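Local coordinates for protein deferrochelatase (Vibrio cholerae, PDB 5DE0) that binds heme b and probably acts as a peroxidase of the dye-decolorizing (DyP) family, at residues T143-G148 and P184-L189; D138-T143 and R200-S205; A42-I47 and A54-S59. All blocks are in the same frame, centred on the assembly; numbering follows the deposited sequence.

Contact 1. Residues T143-G148 and P184-L189; sequences TGFIDG and PAWNRL. With HEM (protoporphyrin IX containing Fe), chain F.
The indole of Trp186, on helix 183-188, meets Thr143, just before the GXXDG signature of DyP-type peroxidases (Gly144 to Gly148), and Phe145 within it. Its NE1 donates a hydrogen bond to Thr143 O at 3.0 Å. The bond is bent, with 141° at the hydrogen, and it reaches a lone pair in the carbonyl plane although the oxygen lies somewhat off the plane of the indole. Thr143 CB sits over one face of the indole, 3.8 Å above its plane and displaced toward the rim. Phe145 crosses the tryptophan at about a right angle and brings CE1 to the indole edge, near its plane, 3.5 Å from Trp186 CZ2. The two rings meet obliquely, with centroids 6.0 Å apart. Trp186 can span to both residues because its CG is anti to the backbone N (chi1 173°), which carries the indole off the helix toward the loop.

In the next shell, Phe280 packs edge-to-face against Trp186, and Val197 of helix 191-198 touches it as well. Gln194 and Ile198 of the same helix pack on Phe145.

Phe145 also links this helical side to the cofactor, its CB standing 3.9 Å from the heme methyl CMD. Beyond it, Ile146 O comes within 3.4 Å of the same heme CMD. Asp147 forms a salt bridge with Arg233, which is itself hydrogen-bonded to the heme. The motif ends at Gly148, whose backbone N donates a short hydrogen bond of 2.6 Å to the heme propionate oxygen O1D.

Contact 2. Residues D138-T143 and R200-S205; sequences DARDMT and RTKPDS. With HEM (protoporphyrin IX containing Fe), chain F.
The guanidinium of Arg140 meets the 200-205 loop through its edge, with the carbonyl groups of Lys202 and Pro203 lying near its plane. The separation of 2.4 Å between Arg140 NH2 and Lys202 O is very short and poorly angled, so its bonding character is doubtful; Pro203 O lies farther off, 3.6 Å from the same NH2. Asp138 occupies another part of the edge, where its OD2 forms a salt bridge with Arg140 NH1, though as a hydrogen bond it is weak (123° at the hydrogen). A bend at chi3 (86°) swings the guanidinium out of line with the aliphatic chain, with its edge to the 200-205 loop, and Arg140 NE is bonded to Gly144 O.

The second planar group, Arg200, grips its own loop side-on. NE and NH2 both donate to Ser205 O, at 2.8 Å from NE and 2.6 Å from NH2, and the oxygen is nearly coplanar with the guanidinium, although NE stands well above the plane of the Ser205 carbonyl and NH2 only slightly off it. NE also reaches Ser205 OG, which is tilted from the guanidinium plane. With NH2 additionally salt-bridged to Glu150, rotation of the group should be well restrained. Arg200 CD packs against the heme propionate arm, 3.5 Å from CAD.

Both segments are irregular loops of the C-terminal DyP domain that border the heme pocket. Within 138-143, Asp141 forms an Asx turn: its OD2 accepts from Thr143 N and from His181 NE2, while the carboxylate lies against the heme vinyl carbon CBC. Met142, farther along, packs on Phe111 of the second subunit.

Lys202 reaches over to 138-143 as a fully extended chain and gives Thr143 O a weak hydrogen bond from NZ at 3.5 Å; the stronger partner of that ammonium is Gln194 OE1.

Contact 3. Residues A42-I47 and A54-S59; sequences ALVEEI and AELTVS
Val44 projects from helix 40-50 so that its two methyl groups are divided between Leu56 and Val58. Val44 CG1 is 3.7 Å from Leu56 CG, and Val44 CG2 is 3.8 Å from Val58 CG1. The valine's first torsion (chi1 168°) sets CG1 anti to the backbone N and leaves CG2 anti to the carbonyl carbon, facing Val58. Both pairs of side chains approach at a slant, and Val44 CG1 also rests close to the main chain, 3.2 Å from Leu56 O. That carbonyl is a hydrogen-bond acceptor for Asn48 ND2, on the helix one turn after Val44.

One turn beyond Val44, Ile47 reaches Leu56 from another direction: its CD1 touches Leu56 CD2 at 3.6 Å, and the same leucine methyl lies 3.8 Å from Val44 CG1. Leu56 CD2 is thus shared by residues from successive helical turns. The helix belongs to the first beta-alpha-beta crossover of the N-terminal ferredoxin-like domain, leaving strand 18-26 and returning as strand 57-62 at the margin of the antiparallel sheet. Thr113 of helix 108-117 touches both Ile47 and Leu56, bringing the second helix into the same apolar layer. Val58, whose CB is 3.8 Å from Val44 CG2, packs on Cys102 of the adjoining strand. Thr57 points away from the helix, and its OG1 is hydrogen-bonded to His103 O.

From the N terminus, contact 3 comes first and closes a six-residue loop between 42-47 and 54-59; it seats that helix on an outer strand of the N-terminal sheet. After strand 125-134 the chain runs into the loop holding 138-143, where contact 2 opens. Contact 1 opens at the shared Thr143 and joins this heme-side loop to helix 183-188 before contact 2 joins it to the loop between helices 191-198 and 216-220, so the smaller loop is contained in the larger. The centres of contacts 1 and 2, which both touch the heme, are about 8 Å apart, and Asp147 N probably bonds to Ala139 O between them. Contact 3 is centred about 34 Å from contact 1 and about 30 Å from contact 2.

Contact 1. Residues T143-G148 and P184-L189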
loop_
_atom_site.group_PDB
_atom_site.type_symbol
_atom_site.label_atom_id
_atom_site.label_comp_id
_atom_site.label_asym_id
_atom_site.label_seq_id
_atom_site.Cartn_x
_atom_site.Cartn_y
_atom_site.Cartn_z
ATOM N N THR B 143 5.589 8.881 -13.765
ATOM C CA THR B 143 5.604 9.618 -15.016
ATOM C C THR B 143 6.679 9.048 -15.944
ATOM O O THR B 143 6.740 9.383 -17.126
ATOM C CB THR B 143 5.856 11.117 -14.765
ATOM O OG1 THR B 143 5.477 11.875 -15.917
ATOM C CG2 THR B 143 7.318 11.370 -14.438
ATOM N N GLY B 144 7.524 8.181 -15.394
ATOM C CA GLY B 144 8.567 7.527 -16.161
ATOM C C GLY B 144 9.911 8.220 -16.045
ATOM O O GLY B 144 10.926 7.710 -16.517
ATOM N N PHE B 145 9.913 9.391 -15.414
ATOM C CA PHE B 145 11.137 10.162 -15.220
ATOM C C PHE B 145 11.743 9.895 -13.850
ATOM O O PHE B 145 11.021 9.711 -12.870
ATOM C CB PHE B 145 10.867 11.661 -15.380
ATOM C CG PHE B 145 10.649 12.095 -16.802
ATOM C CD1 PHE B 145 9.472 11.789 -17.465
ATOM C CD2 PHE B 145 11.618 12.829 -17.471
ATOM C CE1 PHE B 145 9.268 12.194 -18.772
ATOM C CE2 PHE B 145 11.420 13.239 -18.779
ATOM C CZ PHE B 145 10.244 12.921 -19.430
ATOM N N ILE B 146 13.068 9.876 -13.784
ATOM C CA ILE B 146 13.767 9.683 -12.520
ATOM C C ILE B 146 13.560 10.891 -11.612
ATOM O O ILE B 146 13.680 12.036 -12.051
ATOM C CB ILE B 146 15.276 9.453 -12.735
ATOM C CG1 ILE B 146 15.503 8.230 -13.625
ATOM C CG2 ILE B 146 15.995 9.291 -11.404
ATOM C CD1 ILE B 146 16.962 7.944 -13.909
ATOM N N ASP B 147 13.236 10.630 -10.349
ATOM C CA ASP B 147 13.026 11.696 -9.377
ATOM C C ASP B 147 14.126 11.700 -8.319
ATOM O O ASP B 147 14.378 10.684 -7.671
ATOM C CB ASP B 147 11.655 11.551 -8.714
ATOM C CG ASP B 147 11.340 12.695 -7.770
ATOM O OD1 ASP B 147 11.862 13.809 -7.984
ATOM O OD2 ASP B 147 10.569 12.481 -6.812
ATOM N N GLY B 148 14.780 12.846 -8.153
ATOM C CA GLY B 148 15.826 12.989 -7.155
ATOM C C GLY B 148 17.216 13.135 -7.747
ATOM O O GLY B 148 18.213 13.029 -7.034
ATOM N N PRO B 184 -3.109 8.603 -18.340
ATOM C CA PRO B 184 -3.480 8.525 -19.761
ATOM C C PRO B 184 -3.197 9.809 -20.543
ATOM O O PRO B 184 -2.700 9.739 -21.667
ATOM C CB PRO B 184 -4.986 8.247 -19.713
ATOM C CG PRO B 184 -5.191 7.555 -18.414
ATOM C CD PRO B 184 -4.232 8.209 -17.467
ATOM N N ALA B 185 -3.512 10.959 -19.955
ATOM C CA ALA B 185 -3.258 12.243 -20.596
ATOM C C ALA B 185 -1.764 12.456 -20.805
ATOM O O ALA B 185 -1.338 12.995 -21.827
ATOM C CB ALA B 185 -3.847 13.376 -19.770
ATOM N N TRP B 186 -0.972 12.023 -19.830
ATOM C CA TRP B 186 0.479 12.140 -19.912
ATOM C C TRP B 186 1.049 11.170 -20.943
ATOM O O TRP B 186 2.066 11.446 -21.581
ATOM C CB TRP B 186 1.109 11.892 -18.540
ATOM C CG TRP B 186 2.604 11.841 -18.563
ATOM C CD1 TRP B 186 3.383 10.723 -18.514
ATOM C CD2 TRP B 186 3.504 12.954 -18.649
ATOM N NE1 TRP B 186 4.711 11.069 -18.559
ATOM C CE2 TRP B 186 4.812 12.433 -18.647
ATOM C CE3 TRP B 186 3.329 14.338 -18.728
ATOM C CZ2 TRP B 186 5.941 13.250 -18.711
ATOM C CZ3 TRP B 186 4.452 15.147 -18.796
ATOM C CH2 TRP B 186 5.740 14.599 -18.788
ATOM N N ASN B 187 0.377 10.035 -21.108
ATOM C CA ASN B 187 0.813 9.005 -22.044
ATOM C C ASN B 187 0.691 9.454 -23.501
ATOM O O ASN B 187 1.404 8.956 -24.373
ATOM C CB ASN B 187 0.010 7.720 -21.826
ATOM C CG ASN B 187 0.511 6.563 -22.674
ATOM O OD1 ASN B 187 1.709 6.437 -22.931
ATOM N ND2 ASN B 187 -0.409 5.712 -23.116
ATOM N N ARG B 188 -0.211 10.396 -23.755
ATOM C CA ARG B 188 -0.448 10.886 -25.109
ATOM C C ARG B 188 0.791 11.566 -25.684
ATOM O O ARG B 188 1.080 11.445 -26.873
ATOM C CB ARG B 188 -1.634 11.856 -25.136
ATOM C CG ARG B 188 -2.923 11.298 -24.553
ATOM C CD ARG B 188 -4.145 11.898 -25.239
ATOM N NE ARG B 188 -4.014 13.339 -25.446
ATOM C CZ ARG B 188 -4.534 14.265 -24.646
ATOM N NH1 ARG B 188 -5.232 13.908 -23.576
ATOM N NH2 ARG B 188 -4.360 15.553 -24.917
ATOM N N LEU B 189 1.523 12.277 -24.831
ATOM C CA LEU B 189 2.719 12.994 -25.263
ATOM C C LEU B 189 3.874 12.046 -25.567
ATOM O O LEU B 189 4.078 11.049 -24.872
ATOM C CB LEU B 189 3.150 14.012 -24.203
ATOM C CG LEU B 189 2.415 15.355 -24.168
ATOM C CD1 LEU B 189 0.970 15.206 -23.698
ATOM C CD2 LEU B 189 3.170 16.349 -23.295
HETATM C CHA HEM F . 13.341 18.221 -9.831
HETATM C CHB HEM F . 11.039 20.783 -6.415
HETATM C CHC HEM F . 6.840 18.608 -7.554
HETATM C CHD HEM F . 9.309 15.480 -10.319
HETATM C C1A HEM F . 13.086 19.108 -8.809
HETATM C C2A HEM F . 14.050 19.984 -8.172
HETATM C C3A HEM F . 13.414 20.687 -7.229
HETATM C C4A HEM F . 12.024 20.284 -7.235
HETATM C CMA HEM F . 14.032 21.746 -6.290
HETATM C CAA HEM F . 15.549 20.080 -8.531
HETATM C CBA HEM F . 15.774 21.345 -9.358
HETATM C CGA HEM F . 17.190 21.385 -9.862
HETATM O O1A HEM F . 17.488 20.685 -10.864
HETATM O O2A HEM F . 18.015 22.120 -9.264
HETATM C C1B HEM F . 9.699 20.480 -6.487
HETATM C C2B HEM F . 8.640 21.199 -5.815
HETATM C C3B HEM F . 7.480 20.614 -6.112
HETATM C C4B HEM F . 7.751 19.490 -7.001
HETATM C CMB HEM F . 8.816 22.429 -4.897
HETATM C CAB HEM F . 6.125 21.115 -5.565
HETATM C CBB HEM F . 4.976 20.493 -5.822
HETATM C C1C HEM F . 7.138 17.542 -8.380
HETATM C C2C HEM F . 6.200 16.561 -8.895
HETATM C C3C HEM F . 6.893 15.694 -9.659
HETATM C C4C HEM F . 8.281 16.111 -9.652
HETATM C CMC HEM F . 4.687 16.563 -8.576
HETATM C CAC HEM F . 6.416 14.456 -10.460
HETATM C CBC HEM F . 5.140 14.086 -10.607
HETATM C C1D HEM F . 10.575 15.978 -10.547
HETATM C C2D HEM F . 11.484 15.509 -11.568
HETATM C C3D HEM F . 12.748 16.364 -11.414
HETATM C C4D HEM F . 12.473 17.265 -10.317
HETATM C CMD HEM F . 11.243 14.385 -12.598
HETATM C CAD HEM F . 14.033 16.282 -12.262
HETATM C CBD HEM F . 14.993 15.249 -11.683
HETATM C CGD HEM F . 15.460 15.687 -10.319
HETATM O O1D HEM F . 14.896 15.197 -9.307
HETATM O O2D HEM F . 16.397 16.523 -10.240
HETATM N NA HEM F . 11.860 19.320 -8.211
HETATM N NB HEM F . 9.122 19.445 -7.202
HETATM N NC HEM F . 8.395 17.236 -8.865
HETATM N ND HEM F . 11.192 17.004 -9.839
HETATM FE FE HEM F . 10.130 18.292 -8.607
#

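Contact 2. Residues D138-T143 and R200-S205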
loop_
_atom_site.group_PDB
_atom_site.type_symbol
_atom_site.label_atom_id
_atom_site.label_comp_id
_atom_site.label_asym_id
_atom_site.label_seq_id
_atom_site.Cartn_x
_atom_site.Cartn_y
_atom_site.Cartn_z
ATOM N N ASP B 138 13.794 2.094 -10.925
ATOM C CA ASP B 138 15.054 2.736 -10.575
ATOM C C ASP B 138 14.827 4.186 -10.157
ATOM O O ASP B 138 15.177 5.115 -10.887
ATOM C CB ASP B 138 16.051 2.663 -11.738
ATOM C CG ASP B 138 15.431 3.036 -13.071
ATOM O OD1 ASP B 138 14.311 2.566 -13.362
ATOM O OD2 ASP B 138 16.069 3.797 -13.831
ATOM N N ALA B 139 14.235 4.359 -8.977
ATOM C CA ALA B 139 13.958 5.678 -8.405
ATOM C C ALA B 139 13.204 6.576 -9.379
ATOM O O ALA B 139 13.553 7.740 -9.558
ATOM C CB ALA B 139 15.255 6.349 -7.964
ATOM N N ARG B 140 12.168 6.029 -10.004
ATOM C CA ARG B 140 11.395 6.781 -10.981
ATOM C C ARG B 140 10.032 7.183 -10.437
ATOM O O ARG B 140 9.439 6.477 -9.623
ATOM C CB ARG B 140 11.213 5.970 -12.267
ATOM C CG ARG B 140 12.484 5.316 -12.783
ATOM C CD ARG B 140 12.314 4.841 -14.219
ATOM N NE ARG B 140 12.594 5.900 -15.183
ATOM C CZ ARG B 140 13.767 6.074 -15.784
ATOM N NH1 ARG B 140 14.778 5.256 -15.526
ATOM N NH2 ARG B 140 13.930 7.066 -16.648
ATOM N N ASP B 141 9.549 8.335 -10.886
ATOM C CA ASP B 141 8.164 8.717 -10.672
ATOM C C ASP B 141 7.322 7.899 -11.645
ATOM O O ASP B 141 7.851 7.362 -12.619
ATOM C CB ASP B 141 7.975 10.223 -10.886
ATOM C CG ASP B 141 6.559 10.686 -10.611
ATOM O OD1 ASP B 141 6.222 10.901 -9.430
ATOM O OD2 ASP B 141 5.782 10.843 -11.575
ATOM N N MET B 142 6.022 7.796 -11.391
ATOM C CA MET B 142 5.135 7.037 -12.271
ATOM C C MET B 142 4.982 7.710 -13.632
ATOM O O MET B 142 4.333 7.182 -14.534
ATOM C CB MET B 142 3.768 6.855 -11.618
ATOM C CG MET B 142 3.800 5.939 -10.410
ATOM S SD MET B 142 2.235 5.893 -9.531
ATOM C CE MET B 142 2.587 4.631 -8.308
ATOM N N THR B 143 5.589 8.881 -13.765
ATOM C CA THR B 143 5.604 9.618 -15.016
ATOM C C THR B 143 6.679 9.048 -15.944
ATOM O O THR B 143 6.740 9.383 -17.126
ATOM C CB THR B 143 5.856 11.117 -14.765
ATOM O OG1 THR B 143 5.477 11.875 -15.917
ATOM C CG2 THR B 143 7.318 11.370 -14.438
ATOM N N ARG B 200 14.151 17.627 -18.438
ATOM C CA ARG B 200 15.273 16.693 -18.468
ATOM C C ARG B 200 14.973 15.499 -19.368
ATOM O O ARG B 200 13.817 15.224 -19.690
ATOM C CB ARG B 200 15.614 16.200 -17.057
ATOM C CG ARG B 200 16.027 17.293 -16.087
ATOM C CD ARG B 200 16.469 16.710 -14.757
ATOM N NE ARG B 200 17.812 16.145 -14.822
ATOM C CZ ARG B 200 18.915 16.818 -14.514
ATOM N NH1 ARG B 200 18.834 18.081 -14.117
ATOM N NH2 ARG B 200 20.101 16.230 -14.600
ATOM N N THR B 201 16.026 14.792 -19.766
ATOM C CA THR B 201 15.880 13.582 -20.561
ATOM C C THR B 201 15.233 12.496 -19.707
ATOM O O THR B 201 15.436 12.452 -18.497
ATOM C CB THR B 201 17.239 13.092 -21.100
ATOM O OG1 THR B 201 18.010 14.214 -21.547
ATOM C CG2 THR B 201 17.045 12.131 -22.259
ATOM N N LYS B 202 14.449 11.627 -20.334
ATOM C CA LYS B 202 13.702 10.614 -19.591
ATOM C C LYS B 202 14.531 9.383 -19.188
ATOM O O LYS B 202 14.486 8.978 -18.026
ATOM C CB LYS B 202 12.471 10.176 -20.394
ATOM C CG LYS B 202 11.504 9.299 -19.625
ATOM C CD LYS B 202 10.202 9.117 -20.387
ATOM C CE LYS B 202 9.190 8.335 -19.569
ATOM N NZ LYS B 202 7.855 8.273 -20.222
ATOM N N PRO B 203 15.288 8.779 -20.124
ATOM C CA PRO B 203 16.000 7.569 -19.689
ATOM C C PRO B 203 17.167 7.824 -18.733
ATOM O O PRO B 203 17.365 7.025 -17.818
ATOM C CB PRO B 203 16.509 6.974 -21.005
ATOM C CG PRO B 203 16.616 8.132 -21.922
ATOM C CD PRO B 203 15.465 9.018 -21.568
ATOM N N ASP B 204 17.926 8.899 -18.932
ATOM C CA ASP B 204 19.131 9.110 -18.129
ATOM C C ASP B 204 19.130 10.416 -17.335
ATOM O O ASP B 204 20.130 10.758 -16.701
ATOM C CB ASP B 204 20.380 9.050 -19.017
ATOM C CG ASP B 204 20.279 9.942 -20.241
ATOM O OD1 ASP B 204 19.403 10.832 -20.271
ATOM O OD2 ASP B 204 21.088 9.755 -21.174
ATOM N N SER B 205 18.014 11.137 -17.378
ATOM C CA SER B 205 17.816 12.331 -16.556
ATOM C C SER B 205 18.909 13.385 -16.732
ATOM O O SER B 205 19.317 14.035 -15.769
ATOM C CB SER B 205 17.708 11.938 -15.080
ATOM O OG SER B 205 17.303 13.038 -14.284
HETATM C CHA HEM F . 13.341 18.221 -9.831
HETATM C CHB HEM F . 11.039 20.783 -6.415
HETATM C CHC HEM F . 6.840 18.608 -7.554
HETATM C CHD HEM F . 9.309 15.480 -10.319
HETATM C C1A HEM F . 13.086 19.108 -8.809
HETATM C C2A HEM F . 14.050 19.984 -8.172
HETATM C C3A HEM F . 13.414 20.687 -7.229
HETATM C C4A HEM F . 12.024 20.284 -7.235
HETATM C CMA HEM F . 14.032 21.746 -6.290
HETATM C CAA HEM F . 15.549 20.080 -8.531
HETATM C CBA HEM F . 15.774 21.345 -9.358
HETATM C CGA HEM F . 17.190 21.385 -9.862
HETATM O O1A HEM F . 17.488 20.685 -10.864
HETATM O O2A HEM F . 18.015 22.120 -9.264
HETATM C C1B HEM F . 9.699 20.480 -6.487
HETATM C C2B HEM F . 8.640 21.199 -5.815
HETATM C C3B HEM F . 7.480 20.614 -6.112
HETATM C C4B HEM F . 7.751 19.490 -7.001
HETATM C CMB HEM F . 8.816 22.429 -4.897
HETATM C CAB HEM F . 6.125 21.115 -5.565
HETATM C CBB HEM F . 4.976 20.493 -5.822
HETATM C C1C HEM F . 7.138 17.542 -8.380
HETATM C C2C HEM F . 6.200 16.561 -8.895
HETATM C C3C HEM F . 6.893 15.694 -9.659
HETATM C C4C HEM F . 8.281 16.111 -9.652
HETATM C CMC HEM F . 4.687 16.563 -8.576
HETATM C CAC HEM F . 6.416 14.456 -10.460
HETATM C CBC HEM F . 5.140 14.086 -10.607
HETATM C C1D HEM F . 10.575 15.978 -10.547
HETATM C C2D HEM F . 11.484 15.509 -11.568
HETATM C C3D HEM F . 12.748 16.364 -11.414
HETATM C C4D HEM F . 12.473 17.265 -10.317
HETATM C CMD HEM F . 11.243 14.385 -12.598
HETATM C CAD HEM F . 14.033 16.282 -12.262
HETATM C CBD HEM F . 14.993 15.249 -11.683
HETATM C CGD HEM F . 15.460 15.687 -10.319
HETATM O O1D HEM F . 14.896 15.197 -9.307
HETATM O O2D HEM F . 16.397 16.523 -10.240
HETATM N NA HEM F . 11.860 19.320 -8.211
HETATM N NB HEM F . 9.122 19.445 -7.202
HETATM N NC HEM F . 8.395 17.236 -8.865
HETATM N ND HEM F . 11.192 17.004 -9.839
HETATM FE FE HEM F . 10.130 18.292 -8.607
#

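Contact 3. Residues A42-I47 and A54-S59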
loop_
_atom_site.group_PDB
_atom_site.type_symbol
_atom_site.label_atom_id
_atom_site.label_comp_id
_atom_site.label_asym_id
_atom_site.label_seq_id
_atom_site.Cartn_x
_atom_site.Cartn_y
_atom_site.Cartn_z
ATOM N N ALA B 42 11.720 6.393 20.496
ATOM C CA ALA B 42 12.099 5.279 21.361
ATOM C C ALA B 42 11.545 3.967 20.825
ATOM O O ALA B 42 12.198 2.928 20.913
ATOM C CB ALA B 42 11.617 5.521 22.785
ATOM N N LEU B 43 10.338 4.023 20.269
ATOM C CA LEU B 43 9.728 2.859 19.640
ATOM C C LEU B 43 10.524 2.432 18.410
ATOM O O LEU B 43 10.784 1.247 18.206
ATOM C CB LEU B 43 8.278 3.154 19.254
ATOM C CG LEU B 43 7.577 2.093 18.401
ATOM C CD1 LEU B 43 7.501 0.764 19.138
ATOM C CD2 LEU B 43 6.192 2.559 17.982
ATOM N N VAL B 44 10.909 3.410 17.597
ATOM C CA VAL B 44 11.678 3.156 16.383
ATOM C C VAL B 44 13.036 2.526 16.696
ATOM O O VAL B 44 13.457 1.577 16.030
ATOM C CB VAL B 44 11.882 4.457 15.578
ATOM C CG1 VAL B 44 12.923 4.264 14.482
ATOM C CG2 VAL B 44 10.560 4.923 14.993
ATOM N N GLU B 45 13.712 3.050 17.714
ATOM C CA GLU B 45 14.987 2.494 18.155
ATOM C C GLU B 45 14.830 1.030 18.556
ATOM O O GLU B 45 15.674 0.193 18.230
ATOM C CB GLU B 45 15.555 3.300 19.323
ATOM C CG GLU B 45 16.799 2.689 19.950
ATOM C CD GLU B 45 17.973 2.633 18.992
ATOM O OE1 GLU B 45 18.315 3.681 18.407
ATOM O OE2 GLU B 45 18.549 1.538 18.818
ATOM N N GLU B 46 13.739 0.728 19.254
ATOM C CA GLU B 46 13.457 -0.628 19.714
ATOM C C GLU B 46 13.197 -1.573 18.546
ATOM O O GLU B 46 13.647 -2.720 18.548
ATOM C CB GLU B 46 12.260 -0.633 20.665
ATOM C CG GLU B 46 11.812 -2.020 21.097
ATOM C CD GLU B 46 10.715 -1.978 22.141
ATOM O OE1 GLU B 46 10.564 -0.929 22.803
ATOM O OE2 GLU B 46 10.002 -2.991 22.295
ATOM N N ILE B 47 12.471 -1.081 17.547
ATOM C CA ILE B 47 12.197 -1.854 16.342
ATOM C C ILE B 47 13.492 -2.173 15.600
ATOM O O ILE B 47 13.708 -3.305 15.169
ATOM C CB ILE B 47 11.228 -1.106 15.403
ATOM C CG1 ILE B 47 9.863 -0.938 16.077
ATOM C CG2 ILE B 47 11.078 -1.846 14.087
ATOM C CD1 ILE B 47 8.861 -0.157 15.257
ATOM N N ALA B 54 16.517 -3.067 8.899
ATOM C CA ALA B 54 15.277 -2.319 8.718
ATOM C C ALA B 54 15.550 -0.853 8.411
ATOM O O ALA B 54 14.889 -0.259 7.557
ATOM C CB ALA B 54 14.408 -2.441 9.950
ATOM N N GLU B 55 16.525 -0.284 9.116
ATOM C CA GLU B 55 16.900 1.119 8.966
ATOM C C GLU B 55 15.684 2.034 9.092
ATOM O O GLU B 55 15.549 3.014 8.359
ATOM C CB GLU B 55 17.611 1.345 7.628
ATOM C CG GLU B 55 18.918 0.569 7.498
ATOM C CD GLU B 55 19.653 0.856 6.204
ATOM O OE1 GLU B 55 19.141 1.649 5.384
ATOM O OE2 GLU B 55 20.747 0.285 6.005
ATOM N N LEU B 56 14.799 1.694 10.024
ATOM C CA LEU B 56 13.593 2.476 10.267
ATOM C C LEU B 56 13.939 3.842 10.849
ATOM O O LEU B 56 14.711 3.945 11.803
ATOM C CB LEU B 56 12.647 1.726 11.207
ATOM C CG LEU B 56 11.360 2.454 11.598
ATOM C CD1 LEU B 56 10.438 2.624 10.397
ATOM C CD2 LEU B 56 10.656 1.717 12.723
ATOM N N THR B 57 13.374 4.887 10.256
ATOM C CA THR B 57 13.612 6.252 10.706
ATOM C C THR B 57 12.290 6.963 10.952
ATOM O O THR B 57 11.237 6.487 10.533
ATOM C CB THR B 57 14.432 7.050 9.683
ATOM O OG1 THR B 57 13.701 7.138 8.454
ATOM C CG2 THR B 57 15.771 6.378 9.423
ATOM N N VAL B 58 12.341 8.105 11.628
ATOM C CA VAL B 58 11.127 8.855 11.927
ATOM C C VAL B 58 11.414 10.349 12.083
ATOM O O VAL B 58 12.491 10.745 12.532
ATOM C CB VAL B 58 10.441 8.317 13.212
ATOM C CG1 VAL B 58 11.308 8.570 14.438
ATOM C CG2 VAL B 58 9.054 8.926 13.390
ATOM N N SER B 59 10.453 11.174 11.680
ATOM C CA SER B 59 10.515 12.610 11.919
ATOM C C SER B 59 9.122 13.156 12.204
ATOM O O SER B 59 8.222 13.049 11.370
ATOM C CB SER B 59 11.133 13.337 10.726
ATOM O OG SER B 59 11.176 14.732 10.963
#